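PDB 3K9D: aldehyde dehydrogenase, which probably oxidises aldehydes, using NAD or NADP as the electron acceptor. Local coordinates for residues 19-24 against 138-143; 131-136 against 169-174; 290-295 against 338-343; 364-369 against 373-378. All blocks are in the same frame, centred on the assembly; numbering follows the deposited sequence.

Contact 1: residues 19-24 against 138-143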
loop_
_atom_site.group_PDB
_atom_site.type_symbol
_atom_site.label_atom_id
_atom_site.label_comp_id
_atom_site.label_asym_id
_atom_site.label_seq_id
_atom_site.Cartn_x
_atom_site.Cartn_y
_atom_site.Cartn_z
ATOM N N GLU A 19 22.606 -1.130 -6.004
ATOM C CA GLU A 19 23.353 0.030 -6.522
ATOM C C GLU A 19 23.280 0.182 -8.054
ATOM O O GLU A 19 23.089 1.294 -8.562
ATOM C CB GLU A 19 24.818 -0.075 -6.083
ATOM C CG GLU A 19 25.661 1.174 -6.272
ATOM C CD GLU A 19 27.149 0.903 -6.086
ATOM O OE1 GLU A 19 27.679 -0.018 -6.744
ATOM O OE2 GLU A 19 27.794 1.617 -5.286
ATOM N N SER A 20 23.448 -0.933 -8.768
ATOM C CA SER A 20 23.341 -0.964 -10.230
ATOM C C SER A 20 21.902 -0.725 -10.664
ATOM O O SER A 20 21.651 0.017 -11.607
ATOM C CB SER A 20 23.815 -2.313 -10.785
ATOM O OG SER A 20 25.216 -2.451 -10.681
ATOM N N ALA A 21 20.963 -1.361 -9.965
ATOM C CA ALA A 21 19.547 -1.191 -10.253
ATOM C C ALA A 21 19.082 0.241 -10.006
ATOM O O ALA A 21 18.220 0.739 -10.727
ATOM C CB ALA A 21 18.718 -2.175 -9.451
ATOM N N ASN A 22 19.668 0.889 -8.996
ATOM C CA ASN A 22 19.388 2.282 -8.650
ATOM C C ASN A 22 19.738 3.203 -9.818
ATOM O O ASN A 22 18.879 3.949 -10.311
ATOM C CB ASN A 22 20.178 2.662 -7.390
ATOM C CG ASN A 22 19.675 3.919 -6.734
ATOM O OD1 ASN A 22 18.475 4.196 -6.714
ATOM N ND2 ASN A 22 20.594 4.689 -6.173
ATOM N N LYS A 23 20.983 3.096 -10.281
ATOM C CA LYS A 23 21.478 3.855 -11.438
ATOM C C LYS A 23 20.670 3.591 -12.708
ATOM O O LYS A 23 20.294 4.524 -13.420
ATOM C CB LYS A 23 22.953 3.529 -11.710
ATOM C CG LYS A 23 23.940 4.068 -10.679
ATOM C CD LYS A 23 25.351 3.649 -11.045
ATOM C CE LYS A 23 26.189 3.332 -9.820
ATOM N NZ LYS A 23 27.349 2.461 -10.183
ATOM N N ALA A 24 20.385 2.315 -12.964
ATOM C CA ALA A 24 19.695 1.900 -14.177
ATOM C C ALA A 24 18.275 2.447 -14.250
ATOM O O ALA A 24 17.797 2.773 -15.332
ATOM C CB ALA A 24 19.689 0.370 -14.289
ATOM N N SER A 138 13.394 -0.583 -11.816
ATOM C CA SER A 138 14.324 -1.698 -11.930
ATOM C C SER A 138 13.831 -2.794 -11.003
ATOM O O SER A 138 12.926 -2.554 -10.197
ATOM C CB SER A 138 15.738 -1.276 -11.532
ATOM O OG SER A 138 16.337 -0.479 -12.548
ATOM N N ILE A 139 14.408 -3.990 -11.104
ATOM C CA ILE A 139 14.005 -5.102 -10.217
ATOM C C ILE A 139 15.197 -6.026 -9.879
ATOM O O ILE A 139 15.989 -6.363 -10.755
ATOM C CB ILE A 139 12.734 -5.865 -10.770
ATOM C CG1 ILE A 139 12.178 -6.870 -9.739
ATOM C CG2 ILE A 139 12.991 -6.497 -12.192
ATOM C CD1 ILE A 139 10.743 -7.281 -9.976
ATOM N N VAL A 140 15.349 -6.376 -8.599
ATOM C CA VAL A 140 16.394 -7.315 -8.159
ATOM C C VAL A 140 15.719 -8.503 -7.481
ATOM O O VAL A 140 14.983 -8.328 -6.512
ATOM C CB VAL A 140 17.418 -6.675 -7.161
ATOM C CG1 VAL A 140 18.570 -7.634 -6.899
ATOM C CG2 VAL A 140 17.989 -5.359 -7.697
ATOM N N PHE A 141 15.968 -9.703 -8.002
ATOM C CA PHE A 141 15.305 -10.910 -7.525
ATOM C C PHE A 141 16.025 -11.653 -6.422
ATOM O O PHE A 141 17.250 -11.778 -6.420
ATOM C CB PHE A 141 14.996 -11.882 -8.681
ATOM C CG PHE A 141 13.980 -11.349 -9.662
ATOM C CD1 PHE A 141 12.636 -11.274 -9.316
ATOM C CD2 PHE A 141 14.369 -10.901 -10.908
ATOM C CE1 PHE A 141 11.682 -10.774 -10.209
ATOM C CE2 PHE A 141 13.433 -10.393 -11.805
ATOM C CZ PHE A 141 12.083 -10.333 -11.449
ATOM N N SER A 142 15.209 -12.159 -5.498
ATOM C CA SER A 142 15.614 -13.134 -4.507
ATOM C C SER A 142 15.063 -14.507 -4.915
ATOM O O SER A 142 13.856 -14.750 -4.819
ATOM C CB SER A 142 15.072 -12.750 -3.127
ATOM O OG SER A 142 15.507 -13.674 -2.164
ATOM N N PRO A 143 15.950 -15.398 -5.387
ATOM C CA PRO A 143 15.552 -16.745 -5.807
ATOM C C PRO A 143 15.403 -17.718 -4.650
ATOM O O PRO A 143 16.201 -17.708 -3.712
ATOM C CB PRO A 143 16.706 -17.178 -6.733
ATOM C CG PRO A 143 17.895 -16.424 -6.223
ATOM C CD PRO A 143 17.393 -15.153 -5.592
#
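Ser138, opening a buried strand, grips helix 6-28 through its hydroxyl: OG donates to Ala21 O at 2.9 Å. The oxygen is met in the carbonyl plane on a lone pair, with a C=O...OG angle of 131°. The first torsion of the serine makes this possible, for OG lies beside its own backbone N and anti to the carbonyl carbon (chi1 -74°), on the side where the helix passes. The bond gives this buried residue's hydroxyl a backbone partner, and its CB follows it in, 3.7 Å from Ala21 CB.

The same alanine methyl also meets the next inward residue of the strand. Val140 CG2 stands 3.7 Å from Ala21 CB, while the other branch, CG1, is the one set anti to the backbone N. Ala21 CB thus touches two residues that point to one side of the strand. One helical turn on, Ala24 CB rests 3.9 Å from Ser138 OG, a methyl set against the hydroxyl. With Ala21 and Ala24 as the residues of 19-24 that face the strand, the short segment axes come within 7.9 Å and run nearly antiparallel, at 164°. Leu17 and Leu28 of the same helix extend the cover over Val140 and Ser138.

Ile139 and Phe141 point to the other side, where they meet helix 121-134; there Ile139 CG1 lies 3.8 Å above the Phe141 ring, offset toward its rim. A parallel strand with helices on both faces is characteristic of the Rossmann-like coenzyme-binding domain of aldehyde dehydrogenases.

Contact 2: residues 131-136 against 169-174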
loop_
_atom_site.group_PDB
_atom_site.type_symbol
_atom_site.label_atom_id
_atom_site.label_comp_id
_atom_site.label_asym_id
_atom_site.label_seq_id
_atom_site.Cartn_x
_atom_site.Cartn_y
_atom_site.Cartn_z
ATOM N N ILE A 131 5.934 -6.199 -15.483
ATOM C CA ILE A 131 5.157 -5.160 -14.792
ATOM C C ILE A 131 6.006 -4.050 -14.114
ATOM O O ILE A 131 5.631 -2.879 -14.154
ATOM C CB ILE A 131 4.049 -5.761 -13.854
ATOM C CG1 ILE A 131 4.650 -6.548 -12.678
ATOM C CG2 ILE A 131 3.092 -6.646 -14.687
ATOM C CD1 ILE A 131 3.676 -6.861 -11.586
ATOM N N SER A 132 7.150 -4.421 -13.533
ATOM C CA SER A 132 8.080 -3.447 -12.942
ATOM C C SER A 132 8.681 -2.529 -13.993
ATOM O O SER A 132 8.617 -1.305 -13.861
ATOM C CB SER A 132 9.206 -4.134 -12.166
ATOM O OG SER A 132 8.678 -4.963 -11.144
ATOM N N ILE A 133 9.245 -3.125 -15.043
ATOM C CA ILE A 133 9.818 -2.379 -16.168
ATOM C C ILE A 133 8.768 -1.496 -16.858
ATOM O O ILE A 133 9.061 -0.337 -17.201
ATOM C CB ILE A 133 10.525 -3.325 -17.193
ATOM C CG1 ILE A 133 11.772 -3.983 -16.573
ATOM C CG2 ILE A 133 10.876 -2.581 -18.476
ATOM C CD1 ILE A 133 13.001 -3.064 -16.444
ATOM N N LYS A 134 7.548 -2.025 -17.011
ATOM C CA LYS A 134 6.403 -1.271 -17.575
ATOM C C LYS A 134 6.117 0.028 -16.827
ATOM O O LYS A 134 5.741 1.033 -17.442
ATOM C CB LYS A 134 5.132 -2.133 -17.593
ATOM C CG LYS A 134 3.869 -1.457 -18.141
ATOM C CD LYS A 134 4.011 -0.998 -19.590
ATOM C CE LYS A 134 2.803 -0.178 -20.004
ATOM N NZ LYS A 134 2.515 -0.137 -21.470
ATOM N N ALA A 135 6.305 0.001 -15.511
ATOM C CA ALA A 135 6.068 1.176 -14.671
ATOM C C ALA A 135 7.324 2.044 -14.457
ATOM O O ALA A 135 7.280 3.036 -13.717
ATOM C CB ALA A 135 5.432 0.752 -13.345
ATOM N N GLY A 136 8.427 1.677 -15.123
ATOM C CA GLY A 136 9.673 2.464 -15.115
ATOM C C GLY A 136 10.624 2.157 -13.967
ATOM O O GLY A 136 11.470 2.991 -13.610
ATOM N N LYS A 169 21.827 -1.813 -18.479
ATOM C CA LYS A 169 22.393 -2.949 -17.745
ATOM C C LYS A 169 22.148 -2.778 -16.251
ATOM O O LYS A 169 22.215 -1.660 -15.730
ATOM C CB LYS A 169 23.905 -2.989 -17.955
ATOM C CG LYS A 169 24.476 -4.304 -18.422
ATOM C CD LYS A 169 24.625 -4.302 -19.932
ATOM C CE LYS A 169 25.931 -3.666 -20.396
ATOM N NZ LYS A 169 27.064 -4.635 -20.359
ATOM N N GLY A 170 21.868 -3.876 -15.564
ATOM C CA GLY A 170 21.650 -3.836 -14.115
ATOM C C GLY A 170 20.233 -3.524 -13.670
ATOM O O GLY A 170 19.920 -3.610 -12.467
ATOM N N ALA A 171 19.371 -3.177 -14.631
ATOM C CA ALA A 171 17.950 -2.930 -14.365
ATOM C C ALA A 171 17.192 -4.195 -14.032
ATOM O O ALA A 171 16.169 -4.140 -13.360
ATOM C CB ALA A 171 17.298 -2.238 -15.539
ATOM N N ILE A 172 17.674 -5.331 -14.524
ATOM C CA ILE A 172 17.050 -6.632 -14.221
ATOM C C ILE A 172 18.133 -7.582 -13.738
ATOM O O ILE A 172 19.024 -7.960 -14.505
ATOM C CB ILE A 172 16.323 -7.242 -15.465
ATOM C CG1 ILE A 172 15.264 -6.265 -15.998
ATOM C CG2 ILE A 172 15.730 -8.621 -15.121
ATOM C CD1 ILE A 172 14.992 -6.408 -17.458
ATOM N N SER A 173 18.079 -7.939 -12.465
ATOM C CA SER A 173 19.136 -8.739 -11.869
ATOM C C SER A 173 18.602 -9.745 -10.861
ATOM O O SER A 173 17.420 -9.734 -10.526
ATOM C CB SER A 173 20.218 -7.833 -11.245
ATOM O OG SER A 173 19.686 -7.044 -10.186
ATOM N N CYS A 174 19.489 -10.603 -10.366
ATOM C CA CYS A 174 19.110 -11.659 -9.450
ATOM C C CYS A 174 20.305 -11.995 -8.583
ATOM O O CYS A 174 21.429 -12.069 -9.095
ATOM C CB CYS A 174 18.698 -12.904 -10.258
ATOM S SG CYS A 174 17.956 -14.272 -9.331
#
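Ile133 meets Ile172 and Ala171 without any ring, amide or carboxylate taking part, so there are no faces or edges to assign and the contact is purely aliphatic. The two isoleucine side chains cross at about a right angle. Ile133 CD1 sits 3.9 Å from Ile172 CG1 and 4.0 Å from Ile172 CD1, while Ile133 CG1 reaches the same Ile172 CD1 at 4.1 Å. The delta-methyl of the helix residue therefore lies across the outer half of the strand residue. A looser touch, 4.5 Å from Ile133 CD1 to Ala171 CB, widens the patch.

Both side chains carry CG1 beside the backbone N, but they differ farther out. Ile133 folds its CD1 back (chi2 -76°), whereas Ile172 is extended (chi2 152°) and brings its end toward the helix although its CB does not point there. Ile39, Val40 and Ile43 of helix 33-49 also pack on Ile133, and Ala162 of helix 148-164 on Ile172.

The helix stops just beyond the contact in a Schellman motif. Gly136 takes a positive phi of 87°, and its N bonds back to Ile133 O at 3.0 Å. Asn137 ND2 takes up Ser132 O, and Gln25 NE2 of helix 6-28 binds Gly136 O. Strand 138-143 starts directly after this cap, and helix 148-164 then leads to strand 172-174, parallel to and beside it. Consecutive beta-alpha-beta crossovers of this kind, with helix 121-134 packed on one face of the sheet, are the hallmark of a Rossmann-like domain.

Contact 3: residues 290-295 against 338-343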
loop_
_atom_site.group_PDB
_atom_site.type_symbol
_atom_site.label_atom_id
_atom_site.label_comp_id
_atom_site.label_asym_id
_atom_site.label_seq_id
_atom_site.Cartn_x
_atom_site.Cartn_y
_atom_site.Cartn_z
ATOM N N PHE A 290 0.606 -38.194 7.731
ATOM C CA PHE A 290 1.771 -37.872 6.885
ATOM C C PHE A 290 1.892 -36.386 6.480
ATOM O O PHE A 290 2.991 -35.810 6.514
ATOM C CB PHE A 290 1.799 -38.763 5.636
ATOM C CG PHE A 290 2.979 -38.507 4.751
ATOM C CD1 PHE A 290 4.238 -39.007 5.089
ATOM C CD2 PHE A 290 2.845 -37.745 3.594
ATOM C CE1 PHE A 290 5.357 -38.752 4.282
ATOM C CE2 PHE A 290 3.947 -37.493 2.777
ATOM C CZ PHE A 290 5.209 -37.990 3.129
ATOM N N ILE A 291 0.768 -35.792 6.076
ATOM C CA ILE A 291 0.677 -34.393 5.657
ATOM C C ILE A 291 1.027 -33.391 6.785
ATOM O O ILE A 291 1.763 -32.413 6.555
ATOM C CB ILE A 291 -0.752 -34.063 5.117
ATOM C CG1 ILE A 291 -0.997 -34.643 3.725
ATOM C CG2 ILE A 291 -0.976 -32.573 5.020
ATOM C CD1 ILE A 291 -2.436 -34.390 3.239
ATOM N N LEU A 292 0.502 -33.631 7.989
ATOM C CA LEU A 292 0.714 -32.712 9.107
ATOM C C LEU A 292 1.936 -33.098 9.945
ATOM O O LEU A 292 1.961 -34.167 10.560
ATOM C CB LEU A 292 -0.537 -32.602 9.982
ATOM C CG LEU A 292 -0.460 -31.623 11.169
ATOM C CD1 LEU A 292 -0.386 -30.170 10.709
ATOM C CD2 LEU A 292 -1.607 -31.819 12.145
ATOM N N ARG A 293 2.935 -32.213 9.944
ATOM C CA ARG A 293 4.173 -32.353 10.715
ATOM C C ARG A 293 3.926 -32.068 12.209
ATOM O O ARG A 293 2.965 -31.360 12.549
ATOM C CB ARG A 293 5.257 -31.415 10.136
ATOM C CG ARG A 293 6.379 -32.142 9.395
ATOM C CD ARG A 293 6.708 -31.524 8.044
ATOM N NE ARG A 293 7.906 -30.684 8.034
ATOM C CZ ARG A 293 7.925 -29.415 7.630
ATOM N NH1 ARG A 293 9.049 -28.721 7.637
ATOM N NH2 ARG A 293 6.816 -28.835 7.203
ATOM N N PRO A 294 4.767 -32.641 13.106
ATOM C CA PRO A 294 4.635 -32.411 14.555
ATOM C C PRO A 294 4.879 -30.968 15.026
ATOM O O PRO A 294 4.422 -30.601 16.113
ATOM C CB PRO A 294 5.694 -33.344 15.160
ATOM C CG PRO A 294 5.975 -34.346 14.100
ATOM C CD PRO A 294 5.860 -33.591 12.822
ATOM N N ASN A 295 5.586 -30.164 14.230
ATOM C CA ASN A 295 5.753 -28.738 14.553
ATOM C C ASN A 295 4.544 -27.878 14.162
ATOM O O ASN A 295 4.478 -26.691 14.496
ATOM C CB ASN A 295 7.078 -28.169 13.998
ATOM C CG ASN A 295 7.023 -27.856 12.502
ATOM O OD1 ASN A 295 6.316 -28.508 11.735
ATOM N ND2 ASN A 295 7.794 -26.854 12.085
ATOM N N TYR A 338 -6.577 -31.401 6.347
ATOM C CA TYR A 338 -7.439 -31.212 5.153
ATOM C C TYR A 338 -8.113 -29.840 5.050
ATOM O O TYR A 338 -8.477 -29.395 3.948
ATOM C CB TYR A 338 -8.480 -32.334 5.034
ATOM C CG TYR A 338 -7.838 -33.673 4.806
ATOM C CD1 TYR A 338 -7.015 -33.886 3.696
ATOM C CD2 TYR A 338 -8.026 -34.721 5.703
ATOM C CE1 TYR A 338 -6.400 -35.117 3.486
ATOM C CE2 TYR A 338 -7.403 -35.949 5.505
ATOM C CZ TYR A 338 -6.600 -36.138 4.387
ATOM O OH TYR A 338 -5.986 -37.356 4.172
ATOM N N SER A 339 -8.258 -29.166 6.192
ATOM C CA SER A 339 -8.824 -27.822 6.248
ATOM C C SER A 339 -7.793 -26.737 5.936
ATOM O O SER A 339 -8.086 -25.547 6.063
ATOM C CB SER A 339 -9.453 -27.560 7.623
ATOM O OG SER A 339 -8.455 -27.373 8.626
ATOM N N ARG A 340 -6.599 -27.152 5.509
ATOM C CA ARG A 340 -5.463 -26.251 5.283
ATOM C C ARG A 340 -4.856 -26.402 3.881
ATOM O O ARG A 340 -5.243 -27.286 3.105
ATOM C CB ARG A 340 -4.395 -26.473 6.366
ATOM C CG ARG A 340 -4.918 -26.308 7.816
ATOM C CD ARG A 340 -3.839 -26.538 8.857
ATOM N NE ARG A 340 -2.606 -25.814 8.538
ATOM C CZ ARG A 340 -1.464 -25.943 9.214
ATOM N NH1 ARG A 340 -0.393 -25.241 8.858
ATOM N NH2 ARG A 340 -1.388 -26.770 10.247
ATOM N N GLU A 341 -3.907 -25.528 3.555
ATOM C CA GLU A 341 -3.377 -25.444 2.205
ATOM C C GLU A 341 -2.494 -26.653 1.889
ATOM O O GLU A 341 -1.491 -26.903 2.559
ATOM C CB GLU A 341 -2.645 -24.119 2.004
ATOM C CG GLU A 341 -1.952 -23.963 0.657
ATOM C CD GLU A 341 -0.941 -22.844 0.686
ATOM O OE1 GLU A 341 0.064 -22.961 1.425
ATOM O OE2 GLU A 341 -1.153 -21.842 -0.016
ATOM N N LYS A 342 -2.935 -27.440 0.911
ATOM C CA LYS A 342 -2.198 -28.597 0.436
ATOM C C LYS A 342 -1.891 -28.291 -1.011
ATOM O O LYS A 342 -2.781 -28.315 -1.862
ATOM C CB LYS A 342 -3.054 -29.869 0.514
ATOM C CG LYS A 342 -3.758 -30.084 1.837
ATOM C CD LYS A 342 -4.914 -31.070 1.751
ATOM C CE LYS A 342 -6.119 -30.550 0.977
ATOM N NZ LYS A 342 -6.876 -29.393 1.555
ATOM N N LEU A 343 -0.640 -27.964 -1.287
ATOM C CA LEU A 343 -0.249 -27.558 -2.630
ATOM C C LEU A 343 0.080 -28.801 -3.440
ATOM O O LEU A 343 1.222 -29.024 -3.812
ATOM C CB LEU A 343 0.943 -26.602 -2.580
ATOM C CG LEU A 343 0.704 -25.158 -2.137
ATOM C CD1 LEU A 343 2.023 -24.388 -2.138
ATOM C CD2 LEU A 343 -0.330 -24.454 -3.025
#
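Ile291 ends a helix and Leu292 breaks out of helical geometry, while Tyr338 and Ser339 close a short 3-10 turn before the chain runs on extended; the two backbones stay apart, with Ile291 CA and Lys342 CA 8.3 Å from each other. Side chains bridge the gap. Ile291, extended at its end (chi2 176°), places CD1 4.0 Å from Tyr338 CE1, approaching the ring obliquely, and 4.4 Å from Lys342 CD. Leu292 and Arg340 cross at about a right angle, Leu292 CD1 lying 3.6 Å from Arg340 NH2. A bend at chi3 (47°) turns the guanidinium toward this methyl, and NH2 is held by Gly296 O and Ala334 O.

Lys342 leads its amine away from the helix to tie up its own loop: NZ donates to Tyr338 O at 2.9 Å from above the carbonyl plane, and to Arg340 O at 3.1 Å, almost in line with that carbonyl bond. Only its aliphatic portion faces Ile291. Tyr338 OH bonds Ala284 O, earlier in helix 281-291. Ile346 of strand 346-352 touches both Ile291 and Tyr338, so the end of helix 281-291 and the loop leading into that strand converge on the seven-stranded parallel sheet.

Contact 4: residues 364-369 against 373-378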
loop_
_atom_site.group_PDB
_atom_site.type_symbol
_atom_site.label_atom_id
_atom_site.label_comp_id
_atom_site.label_asym_id
_atom_site.label_seq_id
_atom_site.Cartn_x
_atom_site.Cartn_y
_atom_site.Cartn_z
ATOM N N ASP A 364 -15.718 -20.104 8.146
ATOM C CA ASP A 364 -14.988 -20.819 9.223
ATOM C C ASP A 364 -13.647 -21.397 8.750
ATOM O O ASP A 364 -12.631 -21.304 9.459
ATOM C CB ASP A 364 -15.861 -21.944 9.814
ATOM C CG ASP A 364 -15.463 -22.325 11.239
ATOM O OD1 ASP A 364 -14.756 -21.539 11.903
ATOM O OD2 ASP A 364 -15.873 -23.408 11.716
ATOM N N ILE A 365 -13.665 -21.997 7.561
ATOM C CA ILE A 365 -12.464 -22.466 6.866
ATOM C C ILE A 365 -11.508 -21.309 6.663
ATOM O O ILE A 365 -10.358 -21.362 7.114
ATOM C CB ILE A 365 -12.797 -23.086 5.464
ATOM C CG1 ILE A 365 -13.429 -24.474 5.600
ATOM C CG2 ILE A 365 -11.559 -23.203 4.600
ATOM C CD1 ILE A 365 -14.103 -24.934 4.319
ATOM N N LEU A 366 -12.001 -20.263 6.001
ATOM C CA LEU A 366 -11.177 -19.126 5.621
ATOM C C LEU A 366 -10.610 -18.369 6.810
ATOM O O LEU A 366 -9.440 -18.000 6.798
ATOM C CB LEU A 366 -11.940 -18.192 4.676
ATOM C CG LEU A 366 -12.225 -18.737 3.261
ATOM C CD1 LEU A 366 -13.292 -17.909 2.607
ATOM C CD2 LEU A 366 -10.958 -18.773 2.397
ATOM N N TYR A 367 -11.413 -18.179 7.857
ATOM C CA TYR A 367 -10.929 -17.421 9.026
ATOM C C TYR A 367 -9.808 -18.122 9.783
ATOM O O TYR A 367 -8.938 -17.459 10.336
ATOM C CB TYR A 367 -12.071 -16.997 9.953
ATOM C CG TYR A 367 -12.844 -15.807 9.437
ATOM C CD1 TYR A 367 -12.184 -14.648 9.024
ATOM C CD2 TYR A 367 -14.233 -15.836 9.360
ATOM C CE1 TYR A 367 -12.897 -13.548 8.543
ATOM C CE2 TYR A 367 -14.953 -14.753 8.872
ATOM C CZ TYR A 367 -14.281 -13.609 8.474
ATOM O OH TYR A 367 -14.998 -12.535 7.999
ATOM N N HIS A 368 -9.802 -19.456 9.771
ATOM C CA HIS A 368 -8.645 -20.201 10.269
ATOM C C HIS A 368 -7.433 -20.133 9.329
ATOM O O HIS A 368 -6.310 -19.986 9.782
ATOM C CB HIS A 368 -8.999 -21.652 10.541
ATOM C CG HIS A 368 -9.864 -21.844 11.748
ATOM N ND1 HIS A 368 -11.228 -21.650 11.723
ATOM C CD2 HIS A 368 -9.564 -22.246 13.005
ATOM C CE1 HIS A 368 -11.728 -21.906 12.918
ATOM N NE2 HIS A 368 -10.740 -22.274 13.714
ATOM N N GLU A 369 -7.674 -20.267 8.027
ATOM C CA GLU A 369 -6.610 -20.264 7.035
ATOM C C GLU A 369 -7.181 -19.933 5.653
ATOM O O GLU A 369 -8.134 -20.577 5.196
ATOM C CB GLU A 369 -5.873 -21.618 7.018
ATOM C CG GLU A 369 -4.717 -21.677 6.026
ATOM C CD GLU A 369 -3.750 -22.834 6.269
ATOM O OE1 GLU A 369 -3.538 -23.225 7.439
ATOM O OE2 GLU A 369 -3.179 -23.342 5.279
ATOM N N HIS A 373 -7.644 -14.559 0.356
ATOM C CA HIS A 373 -7.189 -15.094 -0.922
ATOM C C HIS A 373 -8.373 -15.384 -1.871
ATOM O O HIS A 373 -8.961 -14.456 -2.432
ATOM C CB HIS A 373 -6.257 -16.311 -0.750
ATOM C CG HIS A 373 -5.265 -16.482 -1.873
ATOM N ND1 HIS A 373 -5.620 -16.409 -3.202
ATOM C CD2 HIS A 373 -3.933 -16.724 -1.859
ATOM C CE1 HIS A 373 -4.549 -16.571 -3.959
ATOM N NE2 HIS A 373 -3.510 -16.766 -3.169
ATOM N N THR A 374 -8.720 -16.663 -2.025
ATOM C CA THR A 374 -9.677 -17.126 -3.046
ATOM C C THR A 374 -10.763 -18.034 -2.437
ATOM O O THR A 374 -10.506 -18.741 -1.468
ATOM C CB THR A 374 -8.936 -17.933 -4.152
ATOM O OG1 THR A 374 -7.799 -17.205 -4.608
ATOM C CG2 THR A 374 -9.828 -18.190 -5.346
ATOM N N LEU A 375 -11.973 -17.961 -2.993
ATOM C CA LEU A 375 -13.031 -18.949 -2.813
ATOM C C LEU A 375 -13.663 -19.134 -4.201
ATOM O O LEU A 375 -13.705 -18.203 -4.992
ATOM C CB LEU A 375 -14.073 -18.487 -1.771
ATOM C CG LEU A 375 -15.310 -19.367 -1.512
ATOM C CD1 LEU A 375 -15.729 -19.354 -0.085
ATOM C CD2 LEU A 375 -16.492 -18.944 -2.383
ATOM N N ILE A 376 -14.120 -20.347 -4.496
ATOM C CA ILE A 376 -14.702 -20.674 -5.800
ATOM C C ILE A 376 -16.150 -21.123 -5.570
ATOM O O ILE A 376 -16.447 -21.786 -4.591
ATOM C CB ILE A 376 -13.873 -21.769 -6.554
ATOM C CG1 ILE A 376 -12.381 -21.414 -6.627
ATOM C CG2 ILE A 376 -14.435 -22.018 -7.968
ATOM C CD1 ILE A 376 -11.511 -22.030 -5.513
ATOM N N ILE A 377 -17.069 -20.689 -6.429
ATOM C CA ILE A 377 -18.444 -21.136 -6.352
ATOM C C ILE A 377 -18.944 -21.535 -7.747
ATOM O O ILE A 377 -18.675 -20.852 -8.745
ATOM C CB ILE A 377 -19.392 -20.050 -5.727
ATOM C CG1 ILE A 377 -20.795 -20.643 -5.467
ATOM C CG2 ILE A 377 -19.446 -18.801 -6.596
ATOM C CD1 ILE A 377 -21.815 -19.700 -4.801
ATOM N N HIS A 378 -19.659 -22.656 -7.797
ATOM C CA HIS A 378 -20.314 -23.106 -9.007
ATOM C C HIS A 378 -21.784 -23.065 -8.730
ATOM O O HIS A 378 -22.274 -23.724 -7.810
ATOM C CB HIS A 378 -19.846 -24.513 -9.404
ATOM C CG HIS A 378 -18.369 -24.607 -9.623
ATOM N ND1 HIS A 378 -17.784 -24.457 -10.862
ATOM C CD2 HIS A 378 -17.354 -24.834 -8.754
ATOM C CE1 HIS A 378 -16.475 -24.586 -10.746
ATOM N NE2 HIS A 378 -16.188 -24.799 -9.473
#
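Leu366 and Leu375 join the last turn of helix 355-368 to the strand that follows it, at the return of a beta-alpha-beta crossover. Strand 346-352 comes before the helix and strand 374-378 after it, parallel members of one seven-stranded sheet with strands 256-260 and 223-226 between them.

The apolar contact is small. The leucines cross at about a right angle, and Leu366 CD1 lies 3.9 Å from Leu375 CD1. Their first torsions differ: Leu375 has CG anti to the backbone N (chi1 176°), while Leu366 has it beside the N (chi1 -69°), and each delivers one branch to the other. The second branch of Leu366 goes to the backbone, CD2 resting 3.9 Å from Thr374 O. Pro223 of strand 223-226 touches both leucines, and Val394 also packs on Leu366.

No hydrogen bond spans the two segments, though each holds a side-chain bond of its own; Glu369 instead turns its carboxylate to Arg340 and Glu341. On the helix, His368 ND1 donates to Asp364 O at 2.7 Å in a nearly straight bond (165° at the hydrogen), which fixes the ring's rotation on an exposed residue. That oxygen sits at the ring edge, close to the ring plane. Just ahead of Leu375, buried His373 touches Cys251, and His373 ND1 and Thr374 OG1 share a hydrogen bond of 2.7 Å in which either may be the donor.

Overall arrangement
Contacts 1 and 2 lie in the Rossmann-like domain, their centres 7 Å apart, and interlock along the chain. Ladder bonds between adjacent strands join them (Ile139 N to Ala171 O, 2.9 Å), and Ile139 CD1 packs on Ser132 OG. Contacts 3 and 4, with centres 16 Å apart, belong to the seven-stranded parallel sheet region. Glu369 links them with both oxygens: OE1 forms a salt bridge with Arg340 NE at 3.0 Å, and OE2 accepts from Glu341 N. The two pairs do not touch; centres of contacts 2 and 4 are about 34 Å apart, on opposite sides of the chain's centre, with nearest atoms about 15 Å apart.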